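Local coordinates for pseudouridine synthase (Pyrococcus abyssi, PDB 2AUS), which probably isomerises specific uridines of RNA to pseudouridine, as the archaeal Cbf5 member of the TruB family, at residues L277-V287 against L299-I310; R204-V215 against A239-H249. All blocks are in the same frame, centred on the assembly; numbering follows the deposited sequence.

Contact 1. Residues L277-V287 against L299-I310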
loop_
_atom_site.group_PDB
_atom_site.type_symbol
_atom_site.label_atom_id
_atom_site.label_comp_id
_atom_site.label_asym_id
_atom_site.label_seq_id
_atom_site.Cartn_x
_atom_site.Cartn_y
_atom_site.Cartn_z
ATOM N N LEU A 277 -46.806 13.617 7.414
ATOM C CA LEU A 277 -45.888 12.562 7.817
ATOM C C LEU A 277 -46.191 11.219 7.163
ATOM O O LEU A 277 -47.266 11.011 6.605
ATOM C CB LEU A 277 -45.884 12.384 9.344
ATOM C CG LEU A 277 -47.121 12.529 10.250
ATOM C CD1 LEU A 277 -48.405 12.155 9.549
ATOM C CD2 LEU A 277 -46.901 11.669 11.496
ATOM N N ASN A 278 -45.222 10.316 7.222
ATOM C CA ASN A 278 -45.388 8.988 6.654
ATOM C C ASN A 278 -46.296 8.163 7.549
ATOM O O ASN A 278 -46.360 8.374 8.767
ATOM C CB ASN A 278 -44.037 8.287 6.537
ATOM C CG ASN A 278 -43.236 8.766 5.357
ATOM O OD1 ASN A 278 -42.017 8.874 5.432
ATOM N ND2 ASN A 278 -43.917 9.048 4.246
ATOM N N ALA A 279 -47.011 7.231 6.936
ATOM C CA ALA A 279 -47.885 6.349 7.687
ATOM C C ALA A 279 -46.985 5.286 8.300
ATOM O O ALA A 279 -45.799 5.200 7.976
ATOM C CB ALA A 279 -48.894 5.694 6.752
ATOM N N GLY A 280 -47.552 4.480 9.189
ATOM C CA GLY A 280 -46.798 3.398 9.796
ATOM C C GLY A 280 -45.702 3.738 10.782
ATOM O O GLY A 280 -44.891 2.872 11.103
ATOM N N ILE A 281 -45.645 4.977 11.255
ATOM C CA ILE A 281 -44.619 5.323 12.231
ATOM C C ILE A 281 -45.145 4.877 13.584
ATOM O O ILE A 281 -46.324 5.053 13.884
ATOM C CB ILE A 281 -44.357 6.841 12.310
ATOM C CG1 ILE A 281 -43.675 7.332 11.035
ATOM C CG2 ILE A 281 -43.495 7.156 13.529
ATOM C CD1 ILE A 281 -43.473 8.838 11.023
ATOM N N LYS A 282 -44.280 4.293 14.401
ATOM C CA LYS A 282 -44.705 3.863 15.719
ATOM C C LYS A 282 -43.680 4.239 16.771
ATOM O O LYS A 282 -42.484 4.312 16.490
ATOM C CB LYS A 282 -44.981 2.352 15.735
ATOM C CG LYS A 282 -43.915 1.489 15.085
ATOM C CD LYS A 282 -44.373 0.035 14.986
ATOM C CE LYS A 282 -45.682 -0.080 14.202
ATOM N NZ LYS A 282 -46.219 -1.476 14.168
ATOM N N LYS A 283 -44.170 4.500 17.979
ATOM C CA LYS A 283 -43.319 4.878 19.094
ATOM C C LYS A 283 -42.031 4.066 19.093
ATOM O O LYS A 283 -42.061 2.847 18.924
ATOM C CB LYS A 283 -44.067 4.668 20.413
ATOM C CG LYS A 283 -43.304 5.151 21.636
ATOM C CD LYS A 283 -44.028 4.784 22.923
ATOM C CE LYS A 283 -43.223 5.209 24.144
ATOM N NZ LYS A 283 -43.071 6.685 24.226
ATOM N N GLY A 284 -40.901 4.746 19.265
ATOM C CA GLY A 284 -39.623 4.062 19.280
ATOM C C GLY A 284 -38.869 4.091 17.961
ATOM O O GLY A 284 -37.647 3.933 17.940
ATOM N N ASP A 285 -39.586 4.290 16.858
ATOM C CA ASP A 285 -38.949 4.322 15.545
ATOM C C ASP A 285 -38.041 5.525 15.330
ATOM O O ASP A 285 -38.307 6.624 15.816
ATOM C CB ASP A 285 -39.996 4.324 14.426
ATOM C CG ASP A 285 -40.769 3.020 14.328
ATOM O OD1 ASP A 285 -40.242 1.972 14.769
ATOM O OD2 ASP A 285 -41.900 3.047 13.792
ATOM N N LEU A 286 -36.962 5.297 14.590
ATOM C CA LEU A 286 -36.022 6.352 14.239
ATOM C C LEU A 286 -36.698 7.091 13.087
ATOM O O LEU A 286 -37.079 6.479 12.087
ATOM C CB LEU A 286 -34.709 5.743 13.763
ATOM C CG LEU A 286 -33.653 6.665 13.151
ATOM C CD1 LEU A 286 -33.227 7.732 14.149
ATOM C CD2 LEU A 286 -32.457 5.818 12.718
ATOM N N VAL A 287 -36.879 8.397 13.237
ATOM C CA VAL A 287 -37.523 9.168 12.188
ATOM C C VAL A 287 -36.684 10.363 11.797
ATOM O O VAL A 287 -35.831 10.813 12.557
ATOM C CB VAL A 287 -38.920 9.679 12.615
ATOM C CG1 VAL A 287 -39.818 8.500 12.965
ATOM C CG2 VAL A 287 -38.798 10.643 13.803
ATOM N N LEU A 299 -32.713 14.033 13.393
ATOM C CA LEU A 299 -33.046 12.627 13.505
ATOM C C LEU A 299 -33.594 12.485 14.912
ATOM O O LEU A 299 -33.140 13.175 15.831
ATOM C CB LEU A 299 -31.802 11.747 13.333
ATOM C CG LEU A 299 -31.282 11.585 11.905
ATOM C CD1 LEU A 299 -30.049 10.677 11.888
ATOM C CD2 LEU A 299 -32.387 10.989 11.033
ATOM N N GLY A 300 -34.575 11.614 15.091
ATOM C CA GLY A 300 -35.124 11.449 16.418
ATOM C C GLY A 300 -35.900 10.168 16.604
ATOM O O GLY A 300 -36.071 9.384 15.669
ATOM N N LYS A 301 -36.370 9.962 17.829
ATOM C CA LYS A 301 -37.140 8.781 18.174
ATOM C C LYS A 301 -38.588 9.212 18.292
ATOM O O LYS A 301 -38.906 10.130 19.040
ATOM C CB LYS A 301 -36.651 8.203 19.505
ATOM C CG LYS A 301 -37.262 6.856 19.862
ATOM C CD LYS A 301 -36.896 6.428 21.290
ATOM C CE LYS A 301 -35.387 6.248 21.483
ATOM N NZ LYS A 301 -34.831 5.090 20.704
ATOM N N ALA A 302 -39.464 8.567 17.534
ATOM C CA ALA A 302 -40.879 8.903 17.582
ATOM C C ALA A 302 -41.406 8.592 18.979
ATOM O O ALA A 302 -41.080 7.551 19.549
ATOM C CB ALA A 302 -41.644 8.098 16.542
ATOM N N MET A 303 -42.212 9.497 19.525
ATOM C CA MET A 303 -42.785 9.318 20.855
ATOM C C MET A 303 -44.217 8.817 20.758
ATOM O O MET A 303 -44.807 8.389 21.747
ATOM C CB MET A 303 -42.736 10.630 21.638
ATOM C CG MET A 303 -41.321 11.031 22.026
ATOM S SD MET A 303 -40.476 9.731 22.971
ATOM C CE MET A 303 -39.420 9.018 21.739
ATOM N N MET A 304 -44.773 8.894 19.556
ATOM C CA MET A 304 -46.119 8.416 19.309
ATOM C C MET A 304 -46.203 7.851 17.899
ATOM O O MET A 304 -45.239 7.914 17.140
ATOM C CB MET A 304 -47.158 9.525 19.535
ATOM C CG MET A 304 -46.787 10.910 19.053
ATOM S SD MET A 304 -48.079 12.124 19.484
ATOM C CE MET A 304 -47.590 12.575 21.142
ATOM N N SER A 305 -47.348 7.274 17.564
ATOM C CA SER A 305 -47.548 6.678 16.249
ATOM C C SER A 305 -48.080 7.714 15.277
ATOM O O SER A 305 -48.511 8.797 15.680
ATOM C CB SER A 305 -48.552 5.533 16.344
ATOM O OG SER A 305 -49.818 6.033 16.735
ATOM N N THR A 306 -48.057 7.368 13.994
ATOM C CA THR A 306 -48.561 8.265 12.965
ATOM C C THR A 306 -49.983 8.686 13.293
ATOM O O THR A 306 -50.327 9.867 13.210
ATOM C CB THR A 306 -48.577 7.592 11.575
ATOM O OG1 THR A 306 -47.238 7.446 11.093
ATOM C CG2 THR A 306 -49.374 8.427 10.592
ATOM N N GLN A 307 -50.807 7.709 13.657
ATOM C CA GLN A 307 -52.205 7.963 13.975
ATOM C C GLN A 307 -52.354 8.948 15.129
ATOM O O GLN A 307 -53.171 9.866 15.069
ATOM C CB GLN A 307 -52.919 6.651 14.315
ATOM C CG GLN A 307 -54.431 6.787 14.404
ATOM C CD GLN A 307 -55.025 7.445 13.167
ATOM O OE1 GLN A 307 -54.749 7.035 12.038
ATOM N NE2 GLN A 307 -55.848 8.470 13.377
ATOM N N GLU A 308 -51.575 8.746 16.183
ATOM C CA GLU A 308 -51.630 9.642 17.329
ATOM C C GLU A 308 -51.200 11.055 16.936
ATOM O O GLU A 308 -51.800 12.040 17.372
ATOM C CB GLU A 308 -50.743 9.104 18.456
ATOM C CG GLU A 308 -51.477 8.160 19.395
ATOM C CD GLU A 308 -50.566 7.136 20.044
ATOM O OE1 GLU A 308 -49.433 7.498 20.423
ATOM O OE2 GLU A 308 -50.997 5.967 20.183
ATOM N N MET A 309 -50.171 11.156 16.101
ATOM C CA MET A 309 -49.692 12.463 15.668
ATOM C C MET A 309 -50.747 13.202 14.858
ATOM O O MET A 309 -50.830 14.434 14.898
ATOM C CB MET A 309 -48.393 12.321 14.865
ATOM C CG MET A 309 -47.196 11.975 15.735
ATOM S SD MET A 309 -45.629 11.929 14.852
ATOM C CE MET A 309 -45.131 10.219 15.104
ATOM N N ILE A 310 -51.567 12.451 14.131
ATOM C CA ILE A 310 -52.618 13.059 13.334
ATOM C C ILE A 310 -53.825 13.410 14.200
ATOM O O ILE A 310 -54.393 14.497 14.073
ATOM C CB ILE A 310 -53.080 12.121 12.212
ATOM C CG1 ILE A 310 -51.905 11.786 11.296
ATOM C CG2 ILE A 310 -54.195 12.781 11.412
ATOM C CD1 ILE A 310 -52.217 10.716 10.285
#
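Val287 and Gly300 form an antiparallel hydrogen-bonded pair, Val287 N to Gly300 O at 2.7 Å and Gly300 N to Val287 O at 2.9 Å, and Leu286 faces Lys301 in the non-hydrogen-bonded pair beside it. The ladder runs on beyond the strand: Ala302 N donates to Asp285 O, and Gly284 N meets Ala302 O at 2.8 Å almost in line (177°). Gly284 sits in a type II turn spanning Lys282 to Asp285, where positive phi would jam a beta carbon against the carbonyl oxygen of Lys283. Val287 CG2 rests 3.5 Å from Gly300 O, on the bare backbone of a glycine.

At the other end, Thr306, the first residue of helix 306-311, ties the helix start to the chain before the turn, 278-281. Its hydroxyl OG1 lies beside its own backbone N (chi1 -72°), giving a proton to Asn278 O at 2.7 Å in the carbonyl plane and accepting from Ile281 N at 2.9 Å; Thr306 N binds Ile281 O. A serine in front, Ser305, N-caps the helix by accepting from Glu308 N. Among the apolar groups, Ile281 CG2 touches both Ala302 CB (3.7 Å) and Met309 CE, while Leu277 CD2 lies on Met309 SD at 3.6 Å; small Ala302 and pliant Met309 suit this close layer.

All of this lies in the PUA domain. Strand 252-255 packs on the same apolar layer through Ile253, which touches Leu277, Ile281 and Met309. Ile19 of strand 18-20 meets Thr306 and Ile310, and strand 316-323 continues the sheet beyond 296-302, with Val318 against Val287.

Contact 2. Residues R204-V215 against A239-H249; sequences RSGPFKEDETLV and AIQPMEKAVEH
Water 1 joins Lys245 NZ to segment 204-215, gripped by four groups: it accepts from Lys245 NZ at 2.9 Å and from Lys209 N, and donates to Pro207 O and to Asp211 OD1 at 2.7 Å. The nearby opposite charges of Lys245 and Asp211 probably strengthen this bridge. The other carboxylate oxygen, Asp211 OD2, closes an Asx turn: Thr213 N comes from above its plane, and Thr213 OG1 donates at 2.6 Å to its syn lone pair. That hydroxyl also binds Asn50, while Thr213 CB lies 3.6 Å from Gln241 NE2. A valine in place of Thr213 would probably leave Asp211 OD2 with the backbone N-H alone of these two donors, the carboxylate less firmly fixed, and Asn50 ND2 without this acceptor. A second water links Thr213 O, Ala239 O and Gln241 NE2, the last bonded also to Lys238 O.

Packing contacts hold the rest of the interface. Lys245 CG, anti to the backbone N (chi1 176°), lies 3.8 Å from Phe208 CE2, and a bend at the next bond directs the chain on toward water 1. Pro207 lays its CB over the face of the His249 imidazole, 4.1 Å from the centroid, a CH-pi contact.

Pro207 stands in a type II' turn that Gly206, with its positive phi, makes possible; this turn joins strands 195-205 and 208-209 as a tight beta hairpin. Farther along, strands 214-215 and 241-242 both pair with strand 47-53, parallel and antiparallel respectively, and two helices connect them, so the contact belongs to the sheet-centred core of the pseudouridine synthase fold.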
loop_
_atom_site.group_PDB
_atom_site.type_symbol
_atom_site.label_atom_id
_atom_site.label_comp_id
_atom_site.label_asym_id
_atom_site.label_seq_id
_atom_site.Cartn_x
_atom_site.Cartn_y
_atom_site.Cartn_z
ATOM N N ARG A 204 -24.287 -2.383 -1.742
ATOM C CA ARG A 204 -25.400 -1.557 -1.315
ATOM C C ARG A 204 -25.505 -1.404 0.193
ATOM O O ARG A 204 -25.298 -2.350 0.949
ATOM C CB ARG A 204 -26.702 -2.148 -1.864
ATOM C CG ARG A 204 -27.962 -1.387 -1.512
ATOM C CD ARG A 204 -29.111 -1.856 -2.390
ATOM N NE ARG A 204 -30.361 -1.167 -2.087
ATOM C CZ ARG A 204 -30.523 0.153 -2.127
ATOM N NH1 ARG A 204 -29.507 0.944 -2.460
ATOM N NH2 ARG A 204 -31.702 0.687 -1.836
ATOM N N SER A 205 -25.810 -0.188 0.625
ATOM C CA SER A 205 -26.004 0.105 2.036
ATOM C C SER A 205 -27.127 1.116 2.108
ATOM O O SER A 205 -26.933 2.302 1.815
ATOM C CB SER A 205 -24.752 0.694 2.673
ATOM O OG SER A 205 -25.039 1.025 4.022
ATOM N N GLY A 206 -28.308 0.642 2.484
ATOM C CA GLY A 206 -29.453 1.527 2.562
ATOM C C GLY A 206 -29.680 2.141 1.195
ATOM O O GLY A 206 -29.758 1.423 0.197
ATOM N N PRO A 207 -29.763 3.472 1.105
ATOM C CA PRO A 207 -29.986 4.107 -0.197
ATOM C C PRO A 207 -28.743 4.249 -1.081
ATOM O O PRO A 207 -28.835 4.713 -2.224
ATOM C CB PRO A 207 -30.592 5.453 0.185
ATOM C CG PRO A 207 -29.878 5.774 1.475
ATOM C CD PRO A 207 -29.855 4.448 2.206
ATOM N N PHE A 208 -27.580 3.858 -0.566
ATOM C CA PHE A 208 -26.356 3.961 -1.356
ATOM C C PHE A 208 -26.054 2.681 -2.121
ATOM O O PHE A 208 -25.953 1.600 -1.544
ATOM C CB PHE A 208 -25.173 4.337 -0.460
ATOM C CG PHE A 208 -25.364 5.641 0.253
ATOM C CD1 PHE A 208 -26.033 5.693 1.473
ATOM C CD2 PHE A 208 -24.927 6.829 -0.325
ATOM C CE1 PHE A 208 -26.266 6.913 2.105
ATOM C CE2 PHE A 208 -25.154 8.054 0.295
ATOM C CZ PHE A 208 -25.827 8.099 1.516
ATOM N N LYS A 209 -25.908 2.814 -3.433
ATOM C CA LYS A 209 -25.633 1.668 -4.277
ATOM C C LYS A 209 -24.692 2.035 -5.417
ATOM O O LYS A 209 -24.331 3.205 -5.593
ATOM C CB LYS A 209 -26.941 1.120 -4.846
ATOM C CG LYS A 209 -27.682 2.108 -5.721
ATOM C CD LYS A 209 -28.928 1.493 -6.351
ATOM C CE LYS A 209 -29.974 1.136 -5.306
ATOM N NZ LYS A 209 -31.255 0.667 -5.924
ATOM N N GLU A 210 -24.294 1.026 -6.184
ATOM C CA GLU A 210 -23.400 1.222 -7.318
ATOM C C GLU A 210 -24.134 1.856 -8.485
ATOM O O GLU A 210 -24.652 1.166 -9.366
ATOM C CB GLU A 210 -22.801 -0.113 -7.760
ATOM C CG GLU A 210 -21.788 -0.686 -6.794
ATOM C CD GLU A 210 -21.111 -1.917 -7.353
ATOM O OE1 GLU A 210 -21.757 -2.984 -7.409
ATOM O OE2 GLU A 210 -19.936 -1.818 -7.747
ATOM N N ASP A 211 -24.182 3.179 -8.480
ATOM C CA ASP A 211 -24.832 3.927 -9.540
ATOM C C ASP A 211 -23.927 5.102 -9.884
ATOM O O ASP A 211 -22.761 5.120 -9.481
ATOM C CB ASP A 211 -26.212 4.397 -9.086
ATOM C CG ASP A 211 -26.161 5.264 -7.839
ATOM O OD1 ASP A 211 -27.234 5.472 -7.235
ATOM O OD2 ASP A 211 -25.064 5.741 -7.468
ATOM N N GLU A 212 -24.444 6.087 -10.610
ATOM C CA GLU A 212 -23.601 7.209 -10.996
ATOM C C GLU A 212 -22.987 7.966 -9.826
ATOM O O GLU A 212 -21.977 8.645 -9.999
ATOM C CB GLU A 212 -24.368 8.188 -11.901
ATOM C CG GLU A 212 -25.438 9.028 -11.219
ATOM C CD GLU A 212 -26.599 8.202 -10.697
ATOM O OE1 GLU A 212 -26.998 7.232 -11.382
ATOM O OE2 GLU A 212 -27.124 8.535 -9.609
ATOM N N THR A 213 -23.569 7.845 -8.635
ATOM C CA THR A 213 -23.035 8.570 -7.479
ATOM C C THR A 213 -21.861 7.896 -6.781
ATOM O O THR A 213 -21.238 8.496 -5.904
ATOM C CB THR A 213 -24.120 8.842 -6.423
ATOM O OG1 THR A 213 -24.485 7.616 -5.779
ATOM C CG2 THR A 213 -25.351 9.464 -7.075
ATOM N N LEU A 214 -21.557 6.656 -7.156
ATOM C CA LEU A 214 -20.440 5.952 -6.535
ATOM C C LEU A 214 -19.146 6.549 -7.060
ATOM O O LEU A 214 -18.902 6.537 -8.264
ATOM C CB LEU A 214 -20.480 4.460 -6.871
ATOM C CG LEU A 214 -19.376 3.625 -6.207
ATOM C CD1 LEU A 214 -19.627 3.553 -4.703
ATOM C CD2 LEU A 214 -19.343 2.221 -6.809
ATOM N N VAL A 215 -18.319 7.077 -6.164
ATOM C CA VAL A 215 -17.056 7.678 -6.568
ATOM C C VAL A 215 -15.860 7.092 -5.826
ATOM O O VAL A 215 -16.008 6.493 -4.759
ATOM C CB VAL A 215 -17.080 9.215 -6.353
ATOM C CG1 VAL A 215 -18.145 9.839 -7.252
ATOM C CG2 VAL A 215 -17.357 9.541 -4.885
ATOM N N ALA A 239 -20.125 14.629 -7.116
ATOM C CA ALA A 239 -19.432 13.585 -6.369
ATOM C C ALA A 239 -19.896 13.508 -4.911
ATOM O O ALA A 239 -19.616 12.523 -4.228
ATOM C CB ALA A 239 -17.918 13.827 -6.422
ATOM N N ILE A 240 -20.592 14.545 -4.446
ATOM C CA ILE A 240 -21.092 14.603 -3.071
ATOM C C ILE A 240 -22.615 14.750 -3.078
ATOM O O ILE A 240 -23.161 15.593 -3.788
ATOM C CB ILE A 240 -20.462 15.795 -2.322
ATOM C CG1 ILE A 240 -18.936 15.636 -2.300
ATOM C CG2 ILE A 240 -21.027 15.894 -0.904
ATOM C CD1 ILE A 240 -18.187 16.823 -1.725
ATOM N N GLN A 241 -23.306 13.926 -2.301
ATOM C CA GLN A 241 -24.761 14.002 -2.280
ATOM C C GLN A 241 -25.248 14.798 -1.085
ATOM O O GLN A 241 -24.547 14.909 -0.075
ATOM C CB GLN A 241 -25.375 12.599 -2.214
ATOM C CG GLN A 241 -24.782 11.605 -3.201
ATOM C CD GLN A 241 -24.580 12.217 -4.564
ATOM O OE1 GLN A 241 -25.502 12.784 -5.139
ATOM N NE2 GLN A 241 -23.366 12.119 -5.085
ATOM N N PRO A 242 -26.452 15.384 -1.188
ATOM C CA PRO A 242 -26.962 16.148 -0.043
ATOM C C PRO A 242 -27.150 15.126 1.082
ATOM O O PRO A 242 -27.463 13.962 0.822
ATOM C CB PRO A 242 -28.298 16.690 -0.546
ATOM C CG PRO A 242 -28.106 16.760 -2.043
ATOM C CD PRO A 242 -27.374 15.460 -2.332
ATOM N N MET A 243 -26.951 15.544 2.326
ATOM C CA MET A 243 -27.100 14.619 3.448
ATOM C C MET A 243 -28.465 13.927 3.470
ATOM O O MET A 243 -28.605 12.828 4.026
ATOM C CB MET A 243 -26.884 15.357 4.765
ATOM C CG MET A 243 -27.962 16.373 5.066
ATOM S SD MET A 243 -27.734 17.220 6.645
ATOM C CE MET A 243 -28.728 18.708 6.363
ATOM N N GLU A 244 -29.470 14.571 2.880
ATOM C CA GLU A 244 -30.830 14.021 2.829
ATOM C C GLU A 244 -30.879 12.633 2.184
ATOM O O GLU A 244 -31.787 11.840 2.451
ATOM C CB GLU A 244 -31.762 14.964 2.059
ATOM C CG GLU A 244 -32.126 16.279 2.772
ATOM C CD GLU A 244 -30.951 17.239 2.960
ATOM O OE1 GLU A 244 -29.931 17.123 2.242
ATOM O OE2 GLU A 244 -31.066 18.135 3.826
ATOM N N LYS A 245 -29.902 12.341 1.330
ATOM C CA LYS A 245 -29.840 11.041 0.670
ATOM C C LYS A 245 -29.761 9.926 1.714
ATOM O O LYS A 245 -30.320 8.841 1.518
ATOM C CB LYS A 245 -28.614 10.985 -0.251
ATOM C CG LYS A 245 -28.362 9.633 -0.936
ATOM C CD LYS A 245 -29.422 9.286 -1.980
ATOM C CE LYS A 245 -29.062 7.998 -2.742
ATOM N NZ LYS A 245 -27.689 8.090 -3.357
ATOM N N ALA A 246 -29.078 10.197 2.826
ATOM C CA ALA A 246 -28.911 9.196 3.885
ATOM C C ALA A 246 -30.169 8.817 4.649
ATOM O O ALA A 246 -30.194 7.780 5.307
ATOM C CB ALA A 246 -27.837 9.647 4.866
ATOM N N VAL A 247 -31.211 9.637 4.587
ATOM C CA VAL A 247 -32.444 9.312 5.310
ATOM C C VAL A 247 -33.598 8.942 4.379
ATOM O O VAL A 247 -34.754 8.866 4.804
ATOM C CB VAL A 247 -32.907 10.485 6.219
ATOM C CG1 VAL A 247 -31.793 10.865 7.184
ATOM C CG2 VAL A 247 -33.321 11.682 5.373
ATOM N N GLU A 248 -33.279 8.705 3.111
ATOM C CA GLU A 248 -34.294 8.335 2.133
ATOM C C GLU A 248 -35.115 7.103 2.510
ATOM O O GLU A 248 -36.278 7.000 2.143
ATOM C CB GLU A 248 -33.645 8.121 0.767
ATOM C CG GLU A 248 -33.723 9.352 -0.118
ATOM C CD GLU A 248 -32.851 9.253 -1.349
ATOM O OE1 GLU A 248 -32.789 8.158 -1.950
ATOM O OE2 GLU A 248 -32.237 10.282 -1.716
ATOM N N HIS A 249 -34.518 6.166 3.237
ATOM C CA HIS A 249 -35.250 4.969 3.628
ATOM C C HIS A 249 -35.900 5.095 5.002
ATOM O O HIS A 249 -36.474 4.136 5.506
ATOM C CB HIS A 249 -34.323 3.745 3.596
ATOM C CG HIS A 249 -33.956 3.302 2.212
ATOM N ND1 HIS A 249 -33.048 2.295 1.967
ATOM C CD2 HIS A 249 -34.397 3.713 0.998
ATOM C CE1 HIS A 249 -32.948 2.102 0.664
ATOM N NE2 HIS A 249 -33.756 2.949 0.054
HETATM O O HOH W 1 -26.968 5.528 -4.553
HETATM O O HOH W 2 -21.164 10.289 -3.959
#

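Both contacts are partly buried, but contact 2 lies about 7 Å from the centre of the chain and contact 1 about 19 Å, centre to centre, out in the PUA domain. Direct backbone bonds dominate contact 1, a hairpin running into a capped helix; contact 2 joins elements separated by two helices and relies on waters, a lysine chain and ring packing. They belong to different domains, yet they touch where Leu299 CD2 meets Val247 CG1 at 3.9 Å. Arg16 also spans them, bonding to His249 O and packing on Asn278. Glu210 of segment 204-215, though not itself part of the packing, is bonded to another protein chain, whereas none in the assembly touches contact 1.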